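Local coordinates for GTPase activator-like protein (Chaetomium thermophilum, PDB 5HIU) that probably serves in GTPase activation as part of TSC2, of which this chain is the helical N-terminal portion, at residues L145-A150 with I211-K216; P141-W146 with F188-D193; M219-S222 with D226-A229; A229-I234 with Q253-I258. One frame throughout, in Å; residues are numbered along the deposited sequence.

Interaction 1 of 4, residues L145-A150 with I211-K216; sequences LWLNQA and IDMLLK
Met213 reaches across from helix 204-219 to Leu147 and Asn148 of helix 139-163, joining two nearly parallel helices of an all-helical solenoid. The short segments run in almost the same direction, 18° apart, with axes 10.1 Å from each other. Met213 does most of the spanning, its unbranched chain reaching over to the other helix. Its CG lies anti to the backbone N (chi1 -169°), which carries the chain out across the interface. There Met213 and Leu147 lie alongside with their ends pointing opposite ways, and Met213 CG settles against Leu147 CB at 3.7 Å and Leu147 CD1 at 3.8 Å. The next torsion then bends the chain (chi2 63°), turning the sulfur away from Leu147 and laying it across Asn148 at about a right angle. On the inner side Leu147 CD1 also meets Leu214 CD2, at 4.2 Å. Leucine fits here because it is buried, and its other surface touches Phe188 of helix 179-198, while Leu214 leans on Val233 and Ile234 of helix 224-240. Asn148 sits at the partly exposed margin, where a short polar side chain can offer its CB to the apolar neighbour and keep an amide at its end. At the methionine tip, Met213 SD is 3.9 Å from Asn148 CB, and Met213 CE comes to 4.1 Å from Asn148 OD1.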
loop_
_atom_site.group_PDB
_atom_site.type_symbol
_atom_site.label_atom_id
_atom_site.label_comp_id
_atom_site.label_asym_id
_atom_site.label_seq_id
_atom_site.Cartn_x
_atom_site.Cartn_y
_atom_site.Cartn_z
ATOM N N LEU A 145 4.147 13.386 8.798
ATOM C CA LEU A 145 4.330 14.745 8.321
ATOM C C LEU A 145 5.222 14.720 7.078
ATOM O O LEU A 145 4.858 15.183 6.001
ATOM C CB LEU A 145 4.951 15.571 9.432
ATOM C CG LEU A 145 5.223 17.052 9.189
ATOM C CD1 LEU A 145 4.134 17.702 8.344
ATOM C CD2 LEU A 145 5.381 17.734 10.549
ATOM N N TRP A 146 6.380 14.112 7.238
ATOM C CA TRP A 146 7.345 13.997 6.168
ATOM C C TRP A 146 6.819 13.304 4.901
ATOM O O TRP A 146 7.281 13.601 3.804
ATOM C CB TRP A 146 8.558 13.242 6.709
ATOM C CG TRP A 146 9.456 14.081 7.530
ATOM C CD1 TRP A 146 9.237 15.357 7.965
ATOM C CD2 TRP A 146 10.732 13.706 8.014
ATOM N NE1 TRP A 146 10.314 15.792 8.688
ATOM C CE2 TRP A 146 11.246 14.796 8.726
ATOM C CE3 TRP A 146 11.497 12.552 7.904
ATOM C CZ2 TRP A 146 12.474 14.763 9.337
ATOM C CZ3 TRP A 146 12.716 12.517 8.514
ATOM C CH2 TRP A 146 13.204 13.623 9.215
ATOM N N LEU A 147 5.885 12.371 5.055
ATOM C CA LEU A 147 5.294 11.704 3.909
ATOM C C LEU A 147 4.583 12.712 3.047
ATOM O O LEU A 147 4.715 12.706 1.823
ATOM C CB LEU A 147 4.259 10.665 4.338
ATOM C CG LEU A 147 4.670 9.208 4.335
ATOM C CD1 LEU A 147 3.474 8.394 4.810
ATOM C CD2 LEU A 147 5.104 8.765 2.957
ATOM N N ASN A 148 3.784 13.552 3.703
ATOM C CA ASN A 148 3.037 14.577 3.010
ATOM C C ASN A 148 4.045 15.452 2.271
ATOM O O ASN A 148 3.987 15.578 1.056
ATOM C CB ASN A 148 2.213 15.376 4.011
ATOM C CG ASN A 148 1.228 16.338 3.354
ATOM O OD1 ASN A 148 0.592 16.038 2.351
ATOM N ND2 ASN A 148 1.080 17.492 3.952
ATOM N N GLN A 149 5.005 16.003 3.005
ATOM C CA GLN A 149 6.038 16.821 2.403
ATOM C C GLN A 149 6.651 16.077 1.245
ATOM O O GLN A 149 6.698 16.605 0.125
ATOM C CB GLN A 149 7.146 17.136 3.398
ATOM C CG GLN A 149 6.868 18.290 4.350
ATOM C CD GLN A 149 8.095 18.666 5.180
ATOM O OE1 GLN A 149 9.259 18.414 4.786
ATOM N NE2 GLN A 149 7.847 19.268 6.343
ATOM N N ALA A 150 7.110 14.850 1.499
ATOM C CA ALA A 150 7.975 14.173 0.528
ATOM C C ALA A 150 7.213 13.864 -0.740
ATOM O O ALA A 150 7.685 14.110 -1.853
ATOM C CB ALA A 150 8.580 12.908 1.097
ATOM N N ILE A 211 -2.322 5.766 7.585
ATOM C CA ILE A 211 -3.088 5.032 6.588
ATOM C C ILE A 211 -3.681 5.950 5.537
ATOM O O ILE A 211 -3.500 5.700 4.342
ATOM C CB ILE A 211 -4.206 4.198 7.238
ATOM C CG1 ILE A 211 -3.605 2.980 7.945
ATOM C CG2 ILE A 211 -5.210 3.717 6.201
ATOM C CD1 ILE A 211 -4.452 2.468 9.095
ATOM N N ASP A 212 -4.382 7.003 5.978
ATOM C CA ASP A 212 -4.961 7.998 5.053
ATOM C C ASP A 212 -3.936 8.515 4.062
ATOM O O ASP A 212 -4.193 8.616 2.863
ATOM C CB ASP A 212 -5.508 9.227 5.802
ATOM C CG ASP A 212 -6.687 8.909 6.666
ATOM O OD1 ASP A 212 -7.199 7.778 6.603
ATOM O OD2 ASP A 212 -7.106 9.799 7.430
ATOM N N MET A 213 -2.780 8.869 4.584
ATOM C CA MET A 213 -1.727 9.444 3.770
ATOM C C MET A 213 -1.275 8.467 2.665
ATOM O O MET A 213 -1.088 8.871 1.509
ATOM C CB MET A 213 -0.558 9.811 4.688
ATOM C CG MET A 213 0.539 10.659 4.084
ATOM S SD MET A 213 -0.060 12.267 3.575
ATOM C CE MET A 213 -0.132 12.084 1.788
ATOM N N LEU A 214 -1.129 7.184 3.013
ATOM C CA LEU A 214 -0.688 6.184 2.043
ATOM C C LEU A 214 -1.720 5.935 0.960
ATOM O O LEU A 214 -1.373 5.658 -0.193
ATOM C CB LEU A 214 -0.443 4.857 2.710
ATOM C CG LEU A 214 0.566 4.869 3.825
ATOM C CD1 LEU A 214 0.211 3.708 4.718
ATOM C CD2 LEU A 214 1.984 4.789 3.286
ATOM N N LEU A 215 -2.988 6.006 1.336
ATOM C CA LEU A 215 -4.028 5.703 0.388
ATOM C C LEU A 215 -4.179 6.843 -0.593
ATOM O O LEU A 215 -4.395 6.608 -1.779
ATOM C CB LEU A 215 -5.333 5.415 1.098
ATOM C CG LEU A 215 -5.272 4.210 2.019
ATOM C CD1 LEU A 215 -6.653 3.976 2.592
ATOM C CD2 LEU A 215 -4.745 2.947 1.343
ATOM N N LYS A 216 -4.065 8.069 -0.100
ATOM C CA LYS A 216 -4.022 9.255 -0.966
ATOM C C LYS A 216 -2.991 8.980 -2.068
ATOM O O LYS A 216 -3.303 8.916 -3.264
ATOM C CB LYS A 216 -3.611 10.474 -0.134
ATOM C CG LYS A 216 -4.065 11.831 -0.644
ATOM C CD LYS A 216 -3.769 12.921 0.392
ATOM C CE LYS A 216 -4.970 13.837 0.582
ATOM N NZ LYS A 216 -4.668 15.043 1.405
#

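Interaction 2 of 4, residues P141-W146 with F188-D193; sequences PLLTLW and FALVKD
Leu143 meets Leu190 and Val191 in a small, wholly apolar, buried contact between helices 139-163 and 179-198, two successive helices of the alpha solenoid that run in roughly opposite directions. The backbones approach most nearly at Leu143 and Val191, whose CA atoms are 6.7 Å apart. Leu143 has its CB directed toward the other helix and divides its contacts along its length. Near the backbone, Leu143 CB lies 4.2 Å from Val191 CG2; at the far end, Leu143 CD2 reaches Leu190 CD2 at 4.0 Å. The two leucines meet at about a right angle, each giving a single methyl. Different first torsions bring these methyls together: Leu143 has CG anti to its carbonyl carbon (chi1 -63°), whereas Leu190 has CG anti to the backbone N (chi1 -170°), and the two chains therefore converge from different directions. Valine suits position 191 because its branch at CB keeps the methyls close to the helix where the backbones come near, and it also rests on Leu210 of helix 204-219. Within 141-146, Leu142 CD2 lies over one face of Trp146, 3.8 Å above the indole plane and displaced toward the rim, and that ring in turn makes an edge-to-face contact with Phe115. Since only methyl and methylene groups meet between the two helices, the contact depends on burial and shape rather than on directional bonds, consistent with helices held together by removing apolar surface from water.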
loop_
_atom_site.group_PDB
_atom_site.type_symbol
_atom_site.label_atom_id
_atom_site.label_comp_id
_atom_site.label_asym_id
_atom_site.label_seq_id
_atom_site.Cartn_x
_atom_site.Cartn_y
_atom_site.Cartn_z
ATOM N N PRO A 141 4.168 10.563 14.196
ATOM C CA PRO A 141 3.648 11.819 13.694
ATOM C C PRO A 141 4.623 12.551 12.795
ATOM O O PRO A 141 4.197 13.244 11.868
ATOM C CB PRO A 141 3.409 12.627 14.969
ATOM C CG PRO A 141 3.067 11.593 15.988
ATOM C CD PRO A 141 3.960 10.429 15.653
ATOM N N LEU A 142 5.918 12.417 13.081
ATOM C CA LEU A 142 6.921 13.045 12.262
ATOM C C LEU A 142 6.960 12.387 10.890
ATOM O O LEU A 142 6.968 13.094 9.868
ATOM C CB LEU A 142 8.290 12.975 12.909
ATOM C CG LEU A 142 9.350 13.518 11.943
ATOM C CD1 LEU A 142 9.377 15.027 12.012
ATOM C CD2 LEU A 142 10.723 12.911 12.201
ATOM N N LEU A 143 6.984 11.051 10.857
ATOM C CA LEU A 143 7.005 10.324 9.572
ATOM C C LEU A 143 5.808 10.691 8.717
ATOM O O LEU A 143 5.923 10.904 7.508
ATOM C CB LEU A 143 6.991 8.814 9.772
ATOM C CG LEU A 143 8.193 8.231 10.506
ATOM C CD1 LEU A 143 7.935 6.765 10.791
ATOM C CD2 LEU A 143 9.498 8.417 9.752
ATOM N N THR A 144 4.648 10.751 9.348
ATOM C CA THR A 144 3.440 11.092 8.634
ATOM C C THR A 144 3.552 12.481 8.049
ATOM O O THR A 144 3.111 12.735 6.939
ATOM C CB THR A 144 2.231 11.000 9.566
ATOM O OG1 THR A 144 2.099 9.638 10.007
ATOM C CG2 THR A 144 0.949 11.473 8.856
ATOM N N LEU A 145 4.147 13.386 8.798
ATOM C CA LEU A 145 4.330 14.745 8.321
ATOM C C LEU A 145 5.222 14.720 7.078
ATOM O O LEU A 145 4.858 15.183 6.001
ATOM C CB LEU A 145 4.951 15.571 9.432
ATOM C CG LEU A 145 5.223 17.052 9.189
ATOM C CD1 LEU A 145 4.134 17.702 8.344
ATOM C CD2 LEU A 145 5.381 17.734 10.549
ATOM N N TRP A 146 6.380 14.112 7.238
ATOM C CA TRP A 146 7.345 13.997 6.168
ATOM C C TRP A 146 6.819 13.304 4.901
ATOM O O TRP A 146 7.281 13.601 3.804
ATOM C CB TRP A 146 8.558 13.242 6.709
ATOM C CG TRP A 146 9.456 14.081 7.530
ATOM C CD1 TRP A 146 9.237 15.357 7.965
ATOM C CD2 TRP A 146 10.732 13.706 8.014
ATOM N NE1 TRP A 146 10.314 15.792 8.688
ATOM C CE2 TRP A 146 11.246 14.796 8.726
ATOM C CE3 TRP A 146 11.497 12.552 7.904
ATOM C CZ2 TRP A 146 12.474 14.763 9.337
ATOM C CZ3 TRP A 146 12.716 12.517 8.514
ATOM C CH2 TRP A 146 13.204 13.623 9.215
ATOM N N PHE A 188 9.626 5.933 2.529
ATOM C CA PHE A 188 8.743 4.757 2.566
ATOM C C PHE A 188 9.500 3.592 3.204
ATOM O O PHE A 188 8.980 2.917 4.098
ATOM C CB PHE A 188 8.317 4.291 1.154
ATOM C CG PHE A 188 7.185 5.075 0.533
ATOM C CD1 PHE A 188 5.987 5.214 1.173
ATOM C CD2 PHE A 188 7.321 5.611 -0.747
ATOM C CE1 PHE A 188 4.952 5.899 0.585
ATOM C CE2 PHE A 188 6.290 6.308 -1.344
ATOM C CZ PHE A 188 5.111 6.455 -0.672
ATOM N N ALA A 189 10.720 3.350 2.748
ATOM C CA ALA A 189 11.533 2.297 3.373
ATOM C C ALA A 189 11.610 2.541 4.884
ATOM O O ALA A 189 11.417 1.623 5.656
ATOM C CB ALA A 189 12.933 2.230 2.771
ATOM N N LEU A 190 11.837 3.789 5.295
ATOM C CA LEU A 190 11.966 4.101 6.723
ATOM C C LEU A 190 10.685 3.876 7.482
ATOM O O LEU A 190 10.712 3.449 8.620
ATOM C CB LEU A 190 12.417 5.545 6.933
ATOM C CG LEU A 190 12.829 5.935 8.347
ATOM C CD1 LEU A 190 14.043 5.150 8.786
ATOM C CD2 LEU A 190 13.140 7.417 8.398
ATOM N N VAL A 191 9.564 4.189 6.856
ATOM C CA VAL A 191 8.262 4.049 7.499
ATOM C C VAL A 191 7.960 2.555 7.673
ATOM O O VAL A 191 7.482 2.124 8.716
ATOM C CB VAL A 191 7.149 4.693 6.658
ATOM C CG1 VAL A 191 5.802 4.392 7.250
ATOM C CG2 VAL A 191 7.335 6.183 6.549
ATOM N N LYS A 192 8.233 1.773 6.639
ATOM C CA LYS A 192 8.122 0.317 6.724
ATOM C C LYS A 192 8.929 -0.236 7.924
ATOM O O LYS A 192 8.421 -1.042 8.687
ATOM C CB LYS A 192 8.586 -0.297 5.399
ATOM C CG LYS A 192 8.386 -1.786 5.233
ATOM C CD LYS A 192 9.247 -2.315 4.084
ATOM C CE LYS A 192 9.430 -3.832 4.147
ATOM N NZ LYS A 192 10.126 -4.376 2.949
ATOM N N ASP A 193 10.162 0.225 8.109
ATOM C CA ASP A 193 11.038 -0.320 9.156
ATOM C C ASP A 193 10.667 0.111 10.574
ATOM O O ASP A 193 10.849 -0.648 11.551
ATOM C CB ASP A 193 12.471 0.081 8.885
ATOM C CG ASP A 193 13.004 -0.542 7.619
ATOM O OD1 ASP A 193 12.314 -1.423 7.064
ATOM O OD2 ASP A 193 14.107 -0.162 7.178
#

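Interaction 3 of 4, residues M219-S222 with D226-A229; sequences MLTS and DLRA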
loop_
_atom_site.group_PDB
_atom_site.type_symbol
_atom_site.label_atom_id
_atom_site.label_comp_id
_atom_site.label_asym_id
_atom_site.label_seq_id
_atom_site.Cartn_x
_atom_site.Cartn_y
_atom_site.Cartn_z
ATOM N N MET A 219 -3.964 6.442 -4.647
ATOM C CA MET A 219 -4.941 6.796 -5.653
ATOM C C MET A 219 -4.507 7.930 -6.543
ATOM O O MET A 219 -5.239 8.302 -7.446
ATOM C CB MET A 219 -6.281 7.107 -4.990
ATOM C CG MET A 219 -6.867 5.902 -4.268
ATOM S SD MET A 219 -6.869 4.394 -5.276
ATOM C CE MET A 219 -8.066 4.934 -6.498
ATOM N N LEU A 220 -3.344 8.517 -6.314
ATOM C CA LEU A 220 -2.891 9.551 -7.232
ATOM C C LEU A 220 -1.416 9.581 -7.201
ATOM O O LEU A 220 -0.834 10.244 -6.384
ATOM C CB LEU A 220 -3.500 10.922 -6.905
ATOM C CG LEU A 220 -3.413 11.512 -5.493
ATOM C CD1 LEU A 220 -2.219 12.435 -5.324
ATOM C CD2 LEU A 220 -4.669 12.303 -5.193
ATOM N N THR A 221 -0.795 8.786 -8.044
ATOM C CA THR A 221 0.645 8.830 -8.166
ATOM C C THR A 221 0.984 8.294 -9.523
ATOM O O THR A 221 0.417 7.299 -9.973
ATOM C CB THR A 221 1.356 8.029 -7.063
ATOM O OG1 THR A 221 2.772 8.099 -7.246
ATOM C CG2 THR A 221 0.933 6.578 -7.076
ATOM N N SER A 222 1.907 8.972 -10.185
ATOM C CA SER A 222 2.244 8.648 -11.554
ATOM C C SER A 222 3.245 7.505 -11.588
ATOM O O SER A 222 3.509 6.962 -12.656
ATOM C CB SER A 222 2.769 9.901 -12.272
ATOM O OG SER A 222 3.636 10.682 -11.461
ATOM N N ASP A 226 5.981 4.009 -6.020
ATOM C CA ASP A 226 5.193 4.533 -4.914
ATOM C C ASP A 226 4.077 3.562 -4.516
ATOM O O ASP A 226 3.799 3.384 -3.337
ATOM C CB ASP A 226 4.560 5.880 -5.277
ATOM C CG ASP A 226 5.586 6.981 -5.565
ATOM O OD1 ASP A 226 6.760 6.837 -5.168
ATOM O OD2 ASP A 226 5.196 8.007 -6.184
ATOM N N LEU A 227 3.408 2.945 -5.484
ATOM C CA LEU A 227 2.343 1.992 -5.146
ATOM C C LEU A 227 2.918 0.745 -4.524
ATOM O O LEU A 227 2.365 0.205 -3.583
ATOM C CB LEU A 227 1.551 1.566 -6.377
ATOM C CG LEU A 227 0.598 2.571 -6.960
ATOM C CD1 LEU A 227 0.008 1.993 -8.232
ATOM C CD2 LEU A 227 -0.503 2.917 -5.974
ATOM N N ARG A 228 4.004 0.260 -5.104
ATOM C CA ARG A 228 4.645 -0.920 -4.570
ATOM C C ARG A 228 4.998 -0.584 -3.138
ATOM O O ARG A 228 4.747 -1.365 -2.226
ATOM C CB ARG A 228 5.880 -1.287 -5.394
ATOM C CG ARG A 228 6.727 -2.381 -4.794
ATOM C CD ARG A 228 7.929 -2.720 -5.672
ATOM N NE ARG A 228 7.605 -3.754 -6.651
ATOM C CZ ARG A 228 7.173 -3.537 -7.894
ATOM N NH1 ARG A 228 7.001 -2.305 -8.376
ATOM N NH2 ARG A 228 6.910 -4.578 -8.676
ATOM N N ALA A 229 5.531 0.614 -2.949
ATOM C CA ALA A 229 6.039 1.026 -1.650
ATOM C C ALA A 229 4.907 1.135 -0.637
ATOM O O ALA A 229 5.042 0.624 0.460
ATOM C CB ALA A 229 6.806 2.348 -1.758
#
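The carboxylate of Asp226 is the flat group of this contact, and Thr221 approaches it through OD2 rather than over either face. Thr221 OG1 donates to Asp226 OD2 over 2.6 Å, and the bond is received by the anti lone pair of OD2, on the side away from OD1. That hydroxyl reaches the acid because it stands anti to the backbone N (chi1 179°), which leaves CG2 between the backbone N and the carbonyl carbon and turned to Leu227. Thr221 CG2 then packs on Leu227 CG at 4.0 Å, the two side chains lying alongside but pointed oppositely. Threonine suits the place because one branched residue serves both a polar and an apolar partner. OD2 also forms a salt bridge with Arg158, so the same oxygen takes a hydroxyl and a guanidinium; this pairing probably favours the charged form of the buried acid. The contact ties the loop after helix 204-219 to the first turn of helix 224-240. Around it, Tyr151 and Arg158 of helix 139-163 touch Thr221, Leu184 and Phe188 of helix 179-198 touch Asp226, and Ile258 of helix 245-261 packs on Leu227.

Interaction 4 of 4, residues A229-I234 with Q253-I258; sequences ACIHVI and QVLSSI
Ile231 extends from helix 224-240 toward Leu255 and Ile258 of helix 245-261, and its atoms can be followed outward. The bond to CB points along the side of the interface, and CG1, anti to the carbonyl carbon (chi1 -73°), then turns the chain toward the neighbour. Ile231 CG1 comes within 4.3 Å of Leu255 CD2. One bond further, Ile231 CD1 meets Ile258 CG2 at 4.0 Å, so that the end methyl of one isoleucine faces the branch methyl of the other, end on. One turn along, Ile234 completes the group, its CG2 lying 4.4 Å from Leu255 CD1. Leu255 thus offers one methyl each to Ile231 and Ile234. Branched, aliphatic residues suit these places: all four are buried, and they span helices whose short segments have axes 11.8 Å apart, with N-to-C directions at 134°, a splayed, broadly antiparallel arrangement. The second helix also carries a buried hydroxyl that it satisfies internally. Ser257 OG donates to Gln253 O, one turn earlier, over 2.9 Å, with a C=O...donor angle of 146°. The same oxygen accepts the backbone amide Ser257 N, and the two donors come from opposite faces of its plane, so a serine can sit in a buried stretch of helix. The pair is flanked by others of the solenoid: Thr272 of helix 266-277 touches both Ile231 and Ile234, Ile273 of that helix touches Leu255, and helix 204-219 packs against both helices, its Cys218 touching Cys230 and Val254.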
loop_
_atom_site.group_PDB
_atom_site.type_symbol
_atom_site.label_atom_id
_atom_site.label_comp_id
_atom_site.label_asym_id
_atom_site.label_seq_id
_atom_site.Cartn_x
_atom_site.Cartn_y
_atom_site.Cartn_z
ATOM N N ALA A 229 5.531 0.614 -2.949
ATOM C CA ALA A 229 6.039 1.026 -1.650
ATOM C C ALA A 229 4.907 1.135 -0.637
ATOM O O ALA A 229 5.042 0.624 0.460
ATOM C CB ALA A 229 6.806 2.348 -1.758
ATOM N N CYS A 230 3.800 1.782 -1.012
ATOM C CA CYS A 230 2.646 1.906 -0.138
ATOM C C CYS A 230 2.021 0.580 0.227
ATOM O O CYS A 230 1.501 0.425 1.327
ATOM C CB CYS A 230 1.572 2.769 -0.782
ATOM S SG CYS A 230 2.124 4.456 -0.977
ATOM N N ILE A 231 2.048 -0.382 -0.691
ATOM C CA ILE A 231 1.544 -1.706 -0.383
ATOM C C ILE A 231 2.402 -2.333 0.692
ATOM O O ILE A 231 1.899 -2.960 1.627
ATOM C CB ILE A 231 1.536 -2.614 -1.618
ATOM C CG1 ILE A 231 0.425 -2.181 -2.559
ATOM C CG2 ILE A 231 1.314 -4.075 -1.245
ATOM C CD1 ILE A 231 0.645 -2.676 -3.975
ATOM N N HIS A 232 3.707 -2.193 0.545
ATOM C CA HIS A 232 4.623 -2.744 1.537
ATOM C C HIS A 232 4.451 -2.058 2.879
ATOM O O HIS A 232 4.519 -2.727 3.902
ATOM C CB HIS A 232 6.062 -2.746 1.015
ATOM C CG HIS A 232 6.215 -3.592 -0.210
ATOM N ND1 HIS A 232 5.661 -4.853 -0.309
ATOM C CD2 HIS A 232 6.786 -3.339 -1.411
ATOM C CE1 HIS A 232 5.910 -5.350 -1.507
ATOM N NE2 HIS A 232 6.590 -4.452 -2.197
ATOM N N VAL A 233 4.113 -0.766 2.883
ATOM C CA VAL A 233 3.859 -0.102 4.150
ATOM C C VAL A 233 2.651 -0.732 4.815
ATOM O O VAL A 233 2.660 -1.002 6.004
ATOM C CB VAL A 233 3.715 1.412 3.997
ATOM C CG1 VAL A 233 2.996 2.023 5.191
ATOM C CG2 VAL A 233 5.085 2.035 3.838
ATOM N N ILE A 234 1.629 -1.004 4.034
ATOM C CA ILE A 234 0.403 -1.576 4.553
ATOM C C ILE A 234 0.618 -3.008 4.968
ATOM O O ILE A 234 0.140 -3.421 6.003
ATOM C CB ILE A 234 -0.746 -1.447 3.535
ATOM C CG1 ILE A 234 -1.193 0.009 3.484
ATOM C CG2 ILE A 234 -1.938 -2.323 3.926
ATOM C CD1 ILE A 234 -1.935 0.341 2.211
ATOM N N GLN A 253 -10.715 -1.103 -0.497
ATOM C CA GLN A 253 -10.947 -0.322 -1.720
ATOM C C GLN A 253 -9.632 -0.161 -2.471
ATOM O O GLN A 253 -9.514 -0.546 -3.642
ATOM C CB GLN A 253 -11.497 1.074 -1.435
ATOM C CG GLN A 253 -13.000 1.150 -1.298
ATOM C CD GLN A 253 -13.528 2.557 -1.511
ATOM O OE1 GLN A 253 -12.871 3.536 -1.157
ATOM N NE2 GLN A 253 -14.726 2.665 -2.083
ATOM N N VAL A 254 -8.633 0.393 -1.801
ATOM C CA VAL A 254 -7.463 0.823 -2.541
ATOM C C VAL A 254 -6.720 -0.378 -3.065
ATOM O O VAL A 254 -6.387 -0.433 -4.253
ATOM C CB VAL A 254 -6.551 1.742 -1.717
ATOM C CG1 VAL A 254 -5.193 1.897 -2.372
ATOM C CG2 VAL A 254 -7.214 3.096 -1.555
ATOM N N LEU A 255 -6.462 -1.335 -2.184
ATOM C CA LEU A 255 -5.776 -2.596 -2.560
ATOM C C LEU A 255 -6.519 -3.429 -3.608
ATOM O O LEU A 255 -5.884 -3.979 -4.506
ATOM C CB LEU A 255 -5.605 -3.478 -1.349
ATOM C CG LEU A 255 -4.697 -2.918 -0.298
ATOM C CD1 LEU A 255 -5.071 -3.519 1.048
ATOM C CD2 LEU A 255 -3.266 -3.223 -0.683
ATOM N N SER A 256 -7.842 -3.524 -3.479
ATOM C CA SER A 256 -8.653 -4.248 -4.462
ATOM C C SER A 256 -8.573 -3.593 -5.818
ATOM O O SER A 256 -8.608 -4.255 -6.838
ATOM C CB SER A 256 -10.116 -4.329 -4.041
ATOM O OG SER A 256 -10.280 -5.353 -3.075
ATOM N N SER A 257 -8.454 -2.279 -5.814
ATOM C CA SER A 257 -8.344 -1.536 -7.045
ATOM C C SER A 257 -6.970 -1.734 -7.671
ATOM O O SER A 257 -6.857 -1.961 -8.864
ATOM C CB SER A 257 -8.674 -0.067 -6.783
ATOM O OG SER A 257 -10.049 0.044 -6.396
ATOM N N ILE A 258 -5.918 -1.667 -6.876
ATOM C CA ILE A 258 -4.576 -1.858 -7.418
ATOM C C ILE A 258 -4.487 -3.264 -7.973
ATOM O O ILE A 258 -3.952 -3.488 -9.057
ATOM C CB ILE A 258 -3.504 -1.650 -6.348
ATOM C CG1 ILE A 258 -3.370 -0.170 -6.014
ATOM C CG2 ILE A 258 -2.162 -2.181 -6.821
ATOM C CD1 ILE A 258 -2.818 0.081 -4.618
#

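Interactions 2 and 4 are fully buried and purely aliphatic across their helix pairs, whereas interaction 1 is partly buried and lets an asparagine and a methionine sulfur meet at its margin. Interaction 3 is also buried but differs in kind: it joins a loop to a helix, and its carboxylate, probably charged, is held by polar partners. Helix 139-163 serves interactions 1 and 2, and helix 224-240 serves 3 and 4, which share Ala229. Phe188, on segment 188-193 but outside the contact of interaction 2, touches both neighbours: its CE1 lies 3.7 Å from Leu147 CD2 of interaction 1 and 3.5 Å from Cys230 SG of interaction 4.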